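Long-range contacts in putative Zn-dependent Alcohol Dehydrogenase (Rhodobacter sphaeroides, PDB 3IV6), which binds S-adenosylmethionine in a Rossmann-like domain and is probably a methyltransferase rather than the dehydrogenase its name suggests: residues 59-64 with 85-90; 52-57 with 70-75; 45-50 with 111-116; 33-38 with 246-251. All blocks are in the same frame, centred on the assembly; numbering follows the deposited sequence.

Contact 1 of 4, residues 59-64 with 85-90; sequences LIEKAL and EALADR
With chi1 at -71°, Ile60 places CG2 opposite its own backbone N, and Leu87 holds CG beside its backbone N (chi1 -60°). These torsions bring Ile60 CG2 to 4.1 Å from Leu87 CD1. The contact joins helix 57-65, a crossover helix of the Rossmann-like fold, to the loop that follows the next one, helix 77-86. Leu87 is the first residue to leave helical geometry after helix 77-86, and it points toward helix 57-65.

The Ile60 and Leu87 side chains meet at about a right angle. Ile60 also packs on Val72 of strand 69-74. Arg90 is extended from CG to NE and crosses the Glu61 side chain at about a right angle. Leu64 CD1 meets its aliphatic part, 3.8 Å from Arg90 CD. The backbone O of Glu61 lies over one face of the guanidinium.

Glu61 and Arg90 do not form a salt bridge. The nearest charged atoms, Glu61 OE2 and Arg90 NE, are 4.4 Å apart, and the carboxylate and guanidinium planes are turned 56° from each other. The Glu61 carboxylate is instead paired through OE1 with Arg57. What touches Arg90 is the Glu61 methylene, with Glu61 CG 3.9 Å from Arg90 NE.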
loop_
_atom_site.group_PDB
_atom_site.type_symbol
_atom_site.label_atom_id
_atom_site.label_comp_id
_atom_site.label_asym_id
_atom_site.label_seq_id
_atom_site.Cartn_x
_atom_site.Cartn_y
_atom_site.Cartn_z
ATOM N N LEU A 59 5.031 12.305 -1.635
ATOM C CA LEU A 59 6.205 11.477 -1.870
ATOM C C LEU A 59 6.613 11.507 -3.343
ATOM O O LEU A 59 7.769 11.668 -3.681
ATOM C CB LEU A 59 5.945 10.042 -1.453
ATOM C CG LEU A 59 7.101 9.153 -1.882
ATOM C CD1 LEU A 59 8.402 9.624 -1.205
ATOM C CD2 LEU A 59 6.806 7.754 -1.467
ATOM N N ILE A 60 5.651 11.374 -4.234
ATOM C CA ILE A 60 5.987 11.383 -5.641
ATOM C C ILE A 60 6.584 12.733 -6.023
ATOM O O ILE A 60 7.515 12.808 -6.813
ATOM C CB ILE A 60 4.747 11.009 -6.479
ATOM C CG1 ILE A 60 4.435 9.510 -6.297
ATOM C CG2 ILE A 60 4.920 11.390 -7.949
ATOM C CD1 ILE A 60 2.893 9.142 -6.298
ATOM N N GLU A 61 6.076 13.803 -5.425
ATOM C CA GLU A 61 6.488 15.156 -5.803
ATOM C C GLU A 61 7.911 15.490 -5.309
ATOM O O GLU A 61 8.646 16.198 -5.992
ATOM C CB GLU A 61 5.457 16.157 -5.302
ATOM C CG GLU A 61 5.626 17.588 -5.749
ATOM C CD GLU A 61 4.401 18.431 -5.370
ATOM O OE1 GLU A 61 3.339 17.836 -5.024
ATOM O OE2 GLU A 61 4.491 19.682 -5.432
ATOM N N LYS A 62 8.303 14.976 -4.138
ATOM C CA LYS A 62 9.675 15.111 -3.661
ATOM C C LYS A 62 10.648 14.284 -4.508
ATOM O O LYS A 62 11.789 14.693 -4.739
ATOM C CB LYS A 62 9.810 14.739 -2.185
ATOM C CG LYS A 62 9.205 15.754 -1.231
ATOM C CD LYS A 62 9.575 17.193 -1.556
ATOM C CE LYS A 62 9.179 18.127 -0.402
ATOM N NZ LYS A 62 9.949 19.400 -0.298
ATOM N N ALA A 63 10.189 13.127 -4.976
ATOM C CA ALA A 63 10.959 12.298 -5.893
ATOM C C ALA A 63 11.296 13.044 -7.148
ATOM O O ALA A 63 12.430 12.970 -7.613
ATOM C CB ALA A 63 10.191 11.101 -6.267
ATOM N N LEU A 64 10.304 13.706 -7.746
ATOM C CA LEU A 64 10.562 14.469 -8.971
ATOM C C LEU A 64 11.476 15.658 -8.670
ATOM O O LEU A 64 12.383 15.959 -9.432
ATOM C CB LEU A 64 9.276 14.941 -9.638
ATOM C CG LEU A 64 8.258 13.871 -10.061
ATOM C CD1 LEU A 64 6.828 14.448 -10.156
ATOM C CD2 LEU A 64 8.652 13.124 -11.365
ATOM N N GLU A 85 -3.656 15.112 -12.833
ATOM C CA GLU A 85 -4.156 16.480 -12.769
ATOM C C GLU A 85 -3.310 17.380 -11.836
ATOM O O GLU A 85 -2.873 18.462 -12.233
ATOM C CB GLU A 85 -5.631 16.470 -12.377
ATOM C CG GLU A 85 -6.221 17.829 -12.065
ATOM C CD GLU A 85 -7.650 17.714 -11.570
ATOM O OE1 GLU A 85 -7.857 17.699 -10.324
ATOM O OE2 GLU A 85 -8.556 17.623 -12.437
ATOM N N ALA A 86 -3.080 16.910 -10.612
ATOM C CA ALA A 86 -2.248 17.597 -9.641
ATOM C C ALA A 86 -0.800 17.810 -10.103
ATOM O O ALA A 86 -0.093 18.666 -9.567
ATOM C CB ALA A 86 -2.274 16.841 -8.332
ATOM N N LEU A 87 -0.350 17.041 -11.089
ATOM C CA LEU A 87 1.023 17.162 -11.590
ATOM C C LEU A 87 1.074 17.452 -13.083
ATOM O O LEU A 87 1.891 16.875 -13.798
ATOM C CB LEU A 87 1.777 15.856 -11.333
ATOM C CG LEU A 87 1.899 15.425 -9.873
ATOM C CD1 LEU A 87 2.414 14.010 -9.771
ATOM C CD2 LEU A 87 2.817 16.387 -9.121
ATOM N N ALA A 88 0.199 18.328 -13.562
ATOM C CA ALA A 88 0.024 18.454 -15.001
ATOM C C ALA A 88 1.221 19.180 -15.624
ATOM O O ALA A 88 1.544 19.017 -16.808
ATOM C CB ALA A 88 -1.302 19.150 -15.321
ATOM N N ASP A 89 1.902 19.961 -14.803
ATOM C CA ASP A 89 3.040 20.721 -15.283
ATOM C C ASP A 89 4.334 19.913 -15.206
ATOM O O ASP A 89 5.293 20.207 -15.926
ATOM C CB ASP A 89 3.177 22.042 -14.510
ATOM C CG ASP A 89 3.179 21.843 -12.990
ATOM O OD1 ASP A 89 2.799 20.744 -12.510
ATOM O OD2 ASP A 89 3.563 22.795 -12.270
ATOM N N ARG A 90 4.362 18.896 -14.344
ATOM C CA ARG A 90 5.564 18.071 -14.197
ATOM C C ARG A 90 5.697 16.972 -15.251
ATOM O O ARG A 90 4.722 16.550 -15.876
ATOM C CB ARG A 90 5.651 17.506 -12.794
ATOM C CG ARG A 90 5.950 18.591 -11.771
ATOM C CD ARG A 90 5.760 18.095 -10.357
ATOM N NE ARG A 90 6.408 18.923 -9.343
ATOM C CZ ARG A 90 7.719 19.168 -9.283
ATOM N NH1 ARG A 90 8.560 18.679 -10.208
ATOM N NH2 ARG A 90 8.189 19.928 -8.293
#

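Contact 2 of 4, residues 52-57 with 70-75; sequences IGASTR and VTVFDF. With SAM (S-adenosylmethionine), chain E.
Part of the S-adenosylmethionine site of this Rossmann-like fold is built here, from the glycine-containing loop after strand 48-52 and the acidic end of strand 69-74. Asp98 and Ile99 add further hydrogen bonds to the ligand. Gly53 N bonds Phe73 O at 2.8 Å, continuing the parallel pairing of Ile52 with Phe73. Gly53 has backbone angles that suit glycine, and Gly53 CA lies 3.4 Å from SAM O4'.

Asp74 swings CG anti to its backbone N (chi1 -158°), which carries the carboxylate to both the loop and the ribose. Asp74 OD2 takes Ala54 N on its anti lone pair at 2.6 Å. SAM O3' donates to the same Asp74 OD2 at 2.7 Å. Asp74 OD1 accepts from SAM O2' at 2.6 Å and also from Ser76 N. The loop thus helps fix the group that grips the sugar. Ala54 CB also packs on Val72 CG1 at 3.7 Å.

Phe75 lays one ring face against the adenine, with SAM C5 3.4 Å above the ring plane and over its centre. With a serine in place of Phe75, the adenine would probably lose this flat support and be freer to shift. At the other end of the ligand, SAM N donates to Ser55 OG at 2.7 Å.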
loop_
_atom_site.group_PDB
_atom_site.type_symbol
_atom_site.label_atom_id
_atom_site.label_comp_id
_atom_site.label_asym_id
_atom_site.label_seq_id
_atom_site.Cartn_x
_atom_site.Cartn_y
_atom_site.Cartn_z
ATOM N N ILE A 52 4.617 2.671 -6.339
ATOM C CA ILE A 52 3.327 1.993 -6.338
ATOM C C ILE A 52 2.341 2.687 -5.403
ATOM O O ILE A 52 2.591 2.813 -4.205
ATOM C CB ILE A 52 3.465 0.518 -5.920
ATOM C CG1 ILE A 52 4.719 -0.098 -6.543
ATOM C CG2 ILE A 52 2.225 -0.267 -6.320
ATOM C CD1 ILE A 52 4.784 0.040 -8.049
ATOM N N GLY A 53 1.220 3.133 -5.960
ATOM C CA GLY A 53 0.245 3.897 -5.204
ATOM C C GLY A 53 0.206 5.356 -5.612
ATOM O O GLY A 53 0.948 6.181 -5.079
ATOM N N ALA A 54 -0.663 5.676 -6.566
ATOM C CA ALA A 54 -0.779 7.038 -7.072
ATOM C C ALA A 54 -1.343 7.976 -6.010
ATOM O O ALA A 54 -1.459 9.181 -6.231
ATOM C CB ALA A 54 -1.643 7.068 -8.323
ATOM N N SER A 55 -1.692 7.414 -4.858
ATOM C CA SER A 55 -2.278 8.193 -3.773
ATOM C C SER A 55 -1.209 8.967 -3.010
ATOM O O SER A 55 -1.499 9.973 -2.364
ATOM C CB SER A 55 -3.050 7.282 -2.816
ATOM O OG SER A 55 -2.168 6.481 -2.050
ATOM N N THR A 56 0.030 8.491 -3.090
ATOM C CA THR A 56 1.143 9.110 -2.359
ATOM C C THR A 56 1.723 10.317 -3.110
ATOM O O THR A 56 2.912 10.361 -3.496
ATOM C CB THR A 56 2.270 8.102 -2.018
ATOM O OG1 THR A 56 1.710 6.790 -1.911
ATOM C CG2 THR A 56 2.909 8.448 -0.693
ATOM N N ARG A 57 0.860 11.322 -3.241
ATOM C CA ARG A 57 1.127 12.481 -4.064
ATOM C C ARG A 57 2.332 13.336 -3.647
ATOM O O ARG A 57 2.994 13.907 -4.512
ATOM C CB ARG A 57 -0.133 13.340 -4.181
ATOM C CG ARG A 57 0.081 14.588 -4.995
ATOM C CD ARG A 57 0.208 15.775 -4.100
ATOM N NE ARG A 57 0.655 16.936 -4.857
ATOM C CZ ARG A 57 -0.120 17.968 -5.183
ATOM N NH1 ARG A 57 -1.397 18.025 -4.800
ATOM N NH2 ARG A 57 0.403 18.962 -5.888
ATOM N N VAL A 70 10.662 9.363 -12.423
ATOM C CA VAL A 70 9.593 8.662 -11.702
ATOM C C VAL A 70 8.477 8.138 -12.561
ATOM O O VAL A 70 7.928 8.840 -13.384
ATOM C CB VAL A 70 8.930 9.616 -10.729
ATOM C CG1 VAL A 70 7.878 8.902 -9.912
ATOM C CG2 VAL A 70 9.984 10.288 -9.864
ATOM N N THR A 71 8.137 6.888 -12.336
ATOM C CA THR A 71 6.974 6.249 -12.928
ATOM C C THR A 71 6.055 5.882 -11.763
ATOM O O THR A 71 6.520 5.327 -10.777
ATOM C CB THR A 71 7.376 4.941 -13.707
ATOM O OG1 THR A 71 8.155 5.265 -14.866
ATOM C CG2 THR A 71 6.161 4.188 -14.158
ATOM N N VAL A 72 4.765 6.183 -11.867
ATOM C CA VAL A 72 3.809 5.765 -10.848
ATOM C C VAL A 72 2.918 4.657 -11.377
ATOM O O VAL A 72 2.446 4.738 -12.505
ATOM C CB VAL A 72 2.886 6.919 -10.432
ATOM C CG1 VAL A 72 1.846 6.446 -9.394
ATOM C CG2 VAL A 72 3.706 8.126 -9.953
ATOM N N PHE A 73 2.693 3.634 -10.555
ATOM C CA PHE A 73 1.788 2.536 -10.871
ATOM C C PHE A 73 0.618 2.534 -9.910
ATOM O O PHE A 73 0.783 2.738 -8.714
ATOM C CB PHE A 73 2.517 1.208 -10.784
ATOM C CG PHE A 73 3.610 1.066 -11.800
ATOM C CD1 PHE A 73 3.319 1.108 -13.163
ATOM C CD2 PHE A 73 4.948 0.891 -11.405
ATOM C CE1 PHE A 73 4.306 0.965 -14.105
ATOM C CE2 PHE A 73 5.976 0.761 -12.366
ATOM C CZ PHE A 73 5.645 0.796 -13.710
ATOM N N ASP A 74 -0.573 2.305 -10.436
ATOM C CA ASP A 74 -1.767 2.216 -9.607
ATOM C C ASP A 74 -2.839 1.412 -10.334
ATOM O O ASP A 74 -2.936 1.460 -11.575
ATOM C CB ASP A 74 -2.302 3.623 -9.278
ATOM C CG ASP A 74 -3.171 3.641 -8.037
ATOM O OD1 ASP A 74 -4.301 3.098 -8.090
ATOM O OD2 ASP A 74 -2.699 4.178 -7.006
ATOM N N PHE A 75 -3.644 0.670 -9.575
ATOM C CA PHE A 75 -4.662 -0.169 -10.209
ATOM C C PHE A 75 -6.032 0.495 -10.380
ATOM O O PHE A 75 -7.003 -0.158 -10.739
ATOM C CB PHE A 75 -4.749 -1.542 -9.537
ATOM C CG PHE A 75 -5.437 -1.530 -8.230
ATOM C CD1 PHE A 75 -5.691 -0.325 -7.572
ATOM C CD2 PHE A 75 -5.828 -2.713 -7.639
ATOM C CE1 PHE A 75 -6.339 -0.295 -6.346
ATOM C CE2 PHE A 75 -6.461 -2.688 -6.411
ATOM C CZ PHE A 75 -6.717 -1.466 -5.764
HETATM N N SAM E . -2.547 5.423 0.388
HETATM C CA SAM E . -1.641 5.377 1.521
HETATM C C SAM E . -0.469 6.313 1.321
HETATM O O SAM E . -0.313 7.003 0.304
HETATM O OXT SAM E . 0.317 6.373 2.239
HETATM C CB SAM E . -1.203 3.949 1.825
HETATM C CG SAM E . -1.981 2.846 1.095
HETATM S SD SAM E . -1.496 2.489 -0.625
HETATM C CE SAM E . -0.266 3.772 -0.995
HETATM C "C5'" SAM E . -3.002 2.893 -1.579
HETATM C "C4'" SAM E . -2.847 3.276 -3.046
HETATM O "O4'" SAM E . -2.344 2.172 -3.778
HETATM C "C3'" SAM E . -4.168 3.627 -3.708
HETATM O "O3'" SAM E . -3.899 4.665 -4.622
HETATM C "C2'" SAM E . -4.539 2.396 -4.508
HETATM O "O2'" SAM E . -5.206 2.731 -5.707
HETATM C "C1'" SAM E . -3.194 1.768 -4.825
HETATM N N9 SAM E . -3.273 0.301 -4.847
HETATM C C8 SAM E . -3.870 -0.493 -3.903
HETATM N N7 SAM E . -3.756 -1.792 -4.290
HETATM C C5 SAM E . -3.089 -1.853 -5.476
HETATM C C6 SAM E . -2.703 -2.926 -6.302
HETATM N N6 SAM E . -2.981 -4.199 -6.008
HETATM N N1 SAM E . -2.039 -2.643 -7.469
HETATM C C2 SAM E . -1.782 -1.320 -7.807
HETATM N N3 SAM E . -2.139 -0.265 -7.002
HETATM C C4 SAM E . -2.789 -0.528 -5.845
#

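Contact 3 of 4, residues 45-50 with 111-116; sequences PGSTVA and FDFVLN
Strands 48-50 and 113-116 run parallel, 4.7 Å apart at closest approach and 31° apart in direction, with Val49 paired to Phe113 and Ala50 to Val114. They are neighbours in the middle of the seven-stranded sheet of the Rossmann-like fold. Ala50 N donates to Phe113 O at 2.8 Å, and Ala50 O accepts from Leu115 N at 2.8 Å. One step earlier, Phe113 N bonds Thr48 O at 3.0 Å.

The entry to the pair is tied by side chains as well. Thr48 places OG1 between its backbone N and carbonyl carbon (chi1 54°), where it accepts from Asp112 N at 3.0 Å. In return Asp112 OD1 accepts from Thr48 N at 3.2 Å, approached from above the carboxylate plane. A water donates to the same OD1 and to Gly46 O, bridging the chain at the start of the two strands.

Apolar side chains meet on both faces. On the face of Val49 and Phe113, Val49 CG1 meets Leu115 CD1 at 3.7 Å, and Phe113 packs on Ile43. On the face of Ala50 and Val114, the Val114 side chain is backed by helix 125-139. Phe111 also packs against Ala50, and its ring reaches Thr71 of strand 69-74, on the other side of strand 48-52. A glycine in place of Phe111 would probably open a gap beside Ala50 and Thr71 and remove the ring that the alanine methyl faces. That methyl forms a CH-pi contact, with Ala50 CB 3.8 Å from the centroid of the Phe111 ring and 12° off the ring normal.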
loop_
_atom_site.group_PDB
_atom_site.type_symbol
_atom_site.label_atom_id
_atom_site.label_comp_id
_atom_site.label_asym_id
_atom_site.label_seq_id
_atom_site.Cartn_x
_atom_site.Cartn_y
_atom_site.Cartn_z
ATOM N N PRO A 45 19.765 12.451 -8.398
ATOM C CA PRO A 45 19.149 12.811 -9.688
ATOM C C PRO A 45 19.534 11.836 -10.807
ATOM O O PRO A 45 20.648 11.402 -10.926
ATOM C CB PRO A 45 19.674 14.239 -9.961
ATOM C CG PRO A 45 20.113 14.757 -8.602
ATOM C CD PRO A 45 20.588 13.540 -7.838
ATOM N N GLY A 46 18.573 11.440 -11.615
ATOM C CA GLY A 46 18.883 10.505 -12.672
ATOM C C GLY A 46 18.458 9.100 -12.370
ATOM O O GLY A 46 18.360 8.289 -13.282
ATOM N N SER A 47 18.207 8.819 -11.094
ATOM C CA SER A 47 17.792 7.488 -10.657
ATOM C C SER A 47 16.428 7.179 -11.244
ATOM O O SER A 47 15.607 8.094 -11.377
ATOM C CB SER A 47 17.721 7.421 -9.131
ATOM O OG SER A 47 18.990 7.628 -8.550
ATOM N N THR A 48 16.198 5.918 -11.627
ATOM C CA THR A 48 14.830 5.484 -11.957
ATOM C C THR A 48 14.069 4.926 -10.752
ATOM O O THR A 48 14.495 3.935 -10.132
ATOM C CB THR A 48 14.756 4.491 -13.119
ATOM O OG1 THR A 48 15.615 3.370 -12.867
ATOM C CG2 THR A 48 15.157 5.177 -14.388
ATOM N N VAL A 49 12.933 5.565 -10.458
ATOM C CA VAL A 49 12.136 5.261 -9.278
ATOM C C VAL A 49 10.714 4.909 -9.674
ATOM O O VAL A 49 10.077 5.642 -10.408
ATOM C CB VAL A 49 12.067 6.491 -8.326
ATOM C CG1 VAL A 49 11.165 6.199 -7.143
ATOM C CG2 VAL A 49 13.461 6.945 -7.907
ATOM N N ALA A 50 10.199 3.805 -9.158
ATOM C CA ALA A 50 8.783 3.466 -9.336
ATOM C C ALA A 50 8.085 3.630 -8.010
ATOM O O ALA A 50 8.485 3.005 -7.028
ATOM C CB ALA A 50 8.654 2.054 -9.780
ATOM N N PHE A 111 13.757 -0.543 -12.964
ATOM C CA PHE A 111 13.871 0.543 -11.979
ATOM C C PHE A 111 15.005 0.347 -10.971
ATOM O O PHE A 111 15.266 -0.780 -10.568
ATOM C CB PHE A 111 12.529 0.736 -11.271
ATOM C CG PHE A 111 11.429 1.111 -12.202
ATOM C CD1 PHE A 111 11.238 2.433 -12.569
ATOM C CD2 PHE A 111 10.617 0.155 -12.744
ATOM C CE1 PHE A 111 10.238 2.794 -13.460
ATOM C CE2 PHE A 111 9.621 0.516 -13.632
ATOM C CZ PHE A 111 9.443 1.851 -13.998
ATOM N N ASP A 112 15.679 1.432 -10.577
ATOM C CA ASP A 112 16.664 1.335 -9.490
ATOM C C ASP A 112 15.985 1.162 -8.112
ATOM O O ASP A 112 16.495 0.441 -7.231
ATOM C CB ASP A 112 17.557 2.576 -9.429
ATOM C CG ASP A 112 18.444 2.731 -10.647
ATOM O OD1 ASP A 112 18.616 3.885 -11.098
ATOM O OD2 ASP A 112 18.970 1.701 -11.144
ATOM N N PHE A 113 14.845 1.842 -7.943
ATOM C CA PHE A 113 14.088 1.827 -6.696
ATOM C C PHE A 113 12.595 1.640 -6.895
ATOM O O PHE A 113 11.995 2.221 -7.798
ATOM C CB PHE A 113 14.319 3.111 -5.908
ATOM C CG PHE A 113 15.735 3.303 -5.475
ATOM C CD1 PHE A 113 16.187 2.746 -4.294
ATOM C CD2 PHE A 113 16.619 4.040 -6.252
ATOM C CE1 PHE A 113 17.496 2.926 -3.891
ATOM C CE2 PHE A 113 17.916 4.219 -5.867
ATOM C CZ PHE A 113 18.363 3.667 -4.683
ATOM N N VAL A 114 12.000 0.809 -6.042
ATOM C CA VAL A 114 10.546 0.737 -5.972
ATOM C C VAL A 114 10.151 1.142 -4.567
ATOM O O VAL A 114 10.585 0.536 -3.578
ATOM C CB VAL A 114 10.017 -0.674 -6.289
ATOM C CG1 VAL A 114 8.605 -0.895 -5.677
ATOM C CG2 VAL A 114 10.005 -0.926 -7.790
ATOM N N LEU A 115 9.365 2.202 -4.478
ATOM C CA LEU A 115 8.849 2.687 -3.194
ATOM C C LEU A 115 7.323 2.460 -3.035
ATOM O O LEU A 115 6.552 2.576 -3.994
ATOM C CB LEU A 115 9.176 4.173 -3.020
ATOM C CG LEU A 115 10.501 4.651 -3.603
ATOM C CD1 LEU A 115 10.585 6.151 -3.529
ATOM C CD2 LEU A 115 11.698 3.991 -2.953
ATOM N N ASN A 116 6.895 2.101 -1.827
ATOM C CA ASN A 116 5.483 2.255 -1.464
ATOM C C ASN A 116 5.263 2.403 0.033
ATOM O O ASN A 116 6.008 1.815 0.840
ATOM C CB ASN A 116 4.621 1.128 -2.047
ATOM C CG ASN A 116 5.170 -0.267 -1.741
ATOM O OD1 ASN A 116 5.897 -0.847 -2.545
ATOM N ND2 ASN A 116 4.779 -0.821 -0.601
HETATM O O HOH W 1 19.920 5.638 -12.975
#

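Contact 4 of 4, residues 33-38 with 246-251; sequences DRENDI and PDAPNT
The flat carboxylate of Glu35 receives two backbone N-H groups of the 246-251 loop from the same face of its plane, both at OE2. Asp247 N comes from well above, 52° out of the plane and 3.1 Å from Glu35 OE2. Ala248 N comes in on the syn side, only 23° out of the plane and 2.9 Å from Glu35 OE2, and its bond is the straighter of the two. The Ala248 methyl adds packing, with Ala248 CB 3.5 Å from Glu35 OE2.

Glu35 reaches the loop because CG lies beside its backbone N (chi1 -69°) and the chain beyond is extended. On the way its aliphatic part slides past the Pro246 ring in the opposite direction, with Glu35 CG 3.7 Å from Pro246 CD. Ile38, one turn further along the helix, meets Pro246 tip to tip, with Ile38 CD1 4.0 Å from the same Pro246 CD.

The other oxygen, OE1, accepts from Ser32 N just before the helix. Both oxygens of this buried carboxylate are therefore held by backbone N-H groups, which would probably favour its ionised form. Asp247 brings a second acid close, with Asp247 OD1 4.6 Å from Glu35 OE2, and any repulsion is probably eased by the N-H groups. Asp247 OD1 is itself hydrogen-bonded to Ser32 OG. Arg34 CB lies 4.1 Å from Asp247 OD1.

This is structural packing, with the Glu35 side chain about 8 Å from the bound S-adenosylmethionine. It fastens helix 33-39, which precedes the first sheet strand, to the turn between antiparallel strands 237-244 and 251-258, the closing hairpin characteristic of the class I methyltransferase fold.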
loop_
_atom_site.group_PDB
_atom_site.type_symbol
_atom_site.label_atom_id
_atom_site.label_comp_id
_atom_site.label_asym_id
_atom_site.label_seq_id
_atom_site.Cartn_x
_atom_site.Cartn_y
_atom_site.Cartn_z
ATOM N N ASP A 33 6.652 14.937 5.957
ATOM C CA ASP A 33 7.831 15.442 5.248
ATOM C C ASP A 33 9.081 14.587 5.565
ATOM O O ASP A 33 9.737 14.065 4.653
ATOM C CB ASP A 33 8.096 16.918 5.551
ATOM C CG ASP A 33 7.016 17.854 4.998
ATOM O OD1 ASP A 33 6.091 17.397 4.277
ATOM O OD2 ASP A 33 7.109 19.067 5.308
ATOM N N ARG A 34 9.378 14.410 6.851
ATOM C CA ARG A 34 10.542 13.655 7.242
ATOM C C ARG A 34 10.603 12.286 6.599
ATOM O O ARG A 34 11.701 11.797 6.191
ATOM C CB ARG A 34 10.545 13.470 8.751
ATOM C CG ARG A 34 11.781 13.984 9.386
ATOM C CD ARG A 34 11.718 15.523 9.515
ATOM N NE ARG A 34 12.948 16.104 9.015
ATOM C CZ ARG A 34 13.325 17.344 9.250
ATOM N NH1 ARG A 34 14.459 17.787 8.736
ATOM N NH2 ARG A 34 12.571 18.123 10.002
ATOM N N GLU A 35 9.425 11.651 6.556
ATOM C CA GLU A 35 9.316 10.286 6.063
ATOM C C GLU A 35 9.471 10.195 4.536
ATOM O O GLU A 35 10.062 9.241 4.030
ATOM C CB GLU A 35 8.017 9.673 6.537
ATOM C CG GLU A 35 8.015 9.442 8.012
ATOM C CD GLU A 35 6.692 8.959 8.547
ATOM O OE1 GLU A 35 5.624 9.238 7.939
ATOM O OE2 GLU A 35 6.741 8.303 9.602
ATOM N N ASN A 36 8.934 11.181 3.813
ATOM C CA ASN A 36 9.217 11.310 2.397
ATOM C C ASN A 36 10.733 11.290 2.169
ATOM O O ASN A 36 11.242 10.534 1.343
ATOM C CB ASN A 36 8.620 12.600 1.828
ATOM C CG ASN A 36 7.100 12.540 1.680
ATOM O OD1 ASN A 36 6.495 11.475 1.725
ATOM N ND2 ASN A 36 6.490 13.685 1.494
ATOM N N ASP A 37 11.450 12.098 2.950
ATOM C CA ASP A 37 12.900 12.131 2.934
ATOM C C ASP A 37 13.586 10.776 3.214
ATOM O O ASP A 37 14.533 10.394 2.524
ATOM C CB ASP A 37 13.383 13.218 3.881
ATOM C CG ASP A 37 13.008 14.605 3.401
ATOM O OD1 ASP A 37 12.473 14.714 2.265
ATOM O OD2 ASP A 37 13.236 15.590 4.149
ATOM N N ILE A 38 13.121 10.047 4.213
ATOM C CA ILE A 38 13.700 8.746 4.499
ATOM C C ILE A 38 13.497 7.736 3.364
ATOM O O ILE A 38 14.357 6.903 3.100
ATOM C CB ILE A 38 13.124 8.196 5.806
ATOM C CG1 ILE A 38 13.602 9.043 6.978
ATOM C CG2 ILE A 38 13.463 6.715 6.001
ATOM C CD1 ILE A 38 12.738 8.893 8.223
ATOM N N PRO A 246 9.346 7.699 12.227
ATOM C CA PRO A 246 9.199 8.678 13.310
ATOM C C PRO A 246 7.737 9.036 13.554
ATOM O O PRO A 246 7.264 8.953 14.688
ATOM C CB PRO A 246 9.957 9.895 12.778
ATOM C CG PRO A 246 9.855 9.778 11.299
ATOM C CD PRO A 246 9.890 8.307 11.000
ATOM N N ASP A 247 7.035 9.431 12.498
ATOM C CA ASP A 247 5.735 10.075 12.639
ATOM C C ASP A 247 4.603 9.057 12.569
ATOM O O ASP A 247 3.722 9.035 13.428
ATOM C CB ASP A 247 5.547 11.145 11.560
ATOM C CG ASP A 247 6.559 12.268 11.670
ATOM O OD1 ASP A 247 7.005 12.774 10.619
ATOM O OD2 ASP A 247 6.910 12.645 12.809
ATOM N N ALA A 248 4.633 8.215 11.541
ATOM C CA ALA A 248 3.540 7.287 11.279
ATOM C C ALA A 248 3.348 6.319 12.442
ATOM O O ALA A 248 4.207 6.205 13.316
ATOM C CB ALA A 248 3.790 6.525 9.987
ATOM N N PRO A 249 2.214 5.625 12.447
ATOM C CA PRO A 249 1.780 4.866 13.625
ATOM C C PRO A 249 2.371 3.461 13.644
ATOM O O PRO A 249 1.938 2.600 12.877
ATOM C CB PRO A 249 0.262 4.796 13.448
ATOM C CG PRO A 249 -0.076 6.013 12.664
ATOM C CD PRO A 249 1.081 6.237 11.732
ATOM N N ASN A 250 3.352 3.239 14.513
ATOM C CA ASN A 250 4.006 1.939 14.613
ATOM C C ASN A 250 4.329 1.349 13.244
ATOM O O ASN A 250 3.993 0.200 12.958
ATOM C CB ASN A 250 3.142 0.965 15.415
ATOM C CG ASN A 250 3.954 -0.153 16.042
ATOM O OD1 ASN A 250 5.042 0.076 16.572
ATOM N ND2 ASN A 250 3.427 -1.370 15.984
ATOM N N THR A 251 4.981 2.144 12.401
ATOM C CA THR A 251 5.141 1.800 10.994
ATOM C C THR A 251 6.603 1.526 10.655
ATOM O O THR A 251 7.445 2.420 10.729
ATOM C CB THR A 251 4.614 2.919 10.077
ATOM O OG1 THR A 251 3.181 2.875 10.037
ATOM C CG2 THR A 251 5.160 2.755 8.666
#

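From the N terminus, helix 33-39 supplies the first half of contact 4, whose partner comes only at residues 246-251. Its long loop encloses everything else. Strand 48-52 then opens contact 3, the loop after it opens contact 2, and helix 57-65 opens contact 1. Residues 70-75 close contact 2 and residues 85-90 close contact 1, so these two cross. Both nest inside contact 3, closed by residues 111-116. Contacts 2 and 3 share the sheet through neighbouring strands 48-52 and 69-74. Contact 1 ties helix 57-65 to the loop after helix 77-86 and touches contact 2 where Leu64 and Ala63 pack on Val70. Contact 4 meets contact 1 where Asn36 touches Leu59.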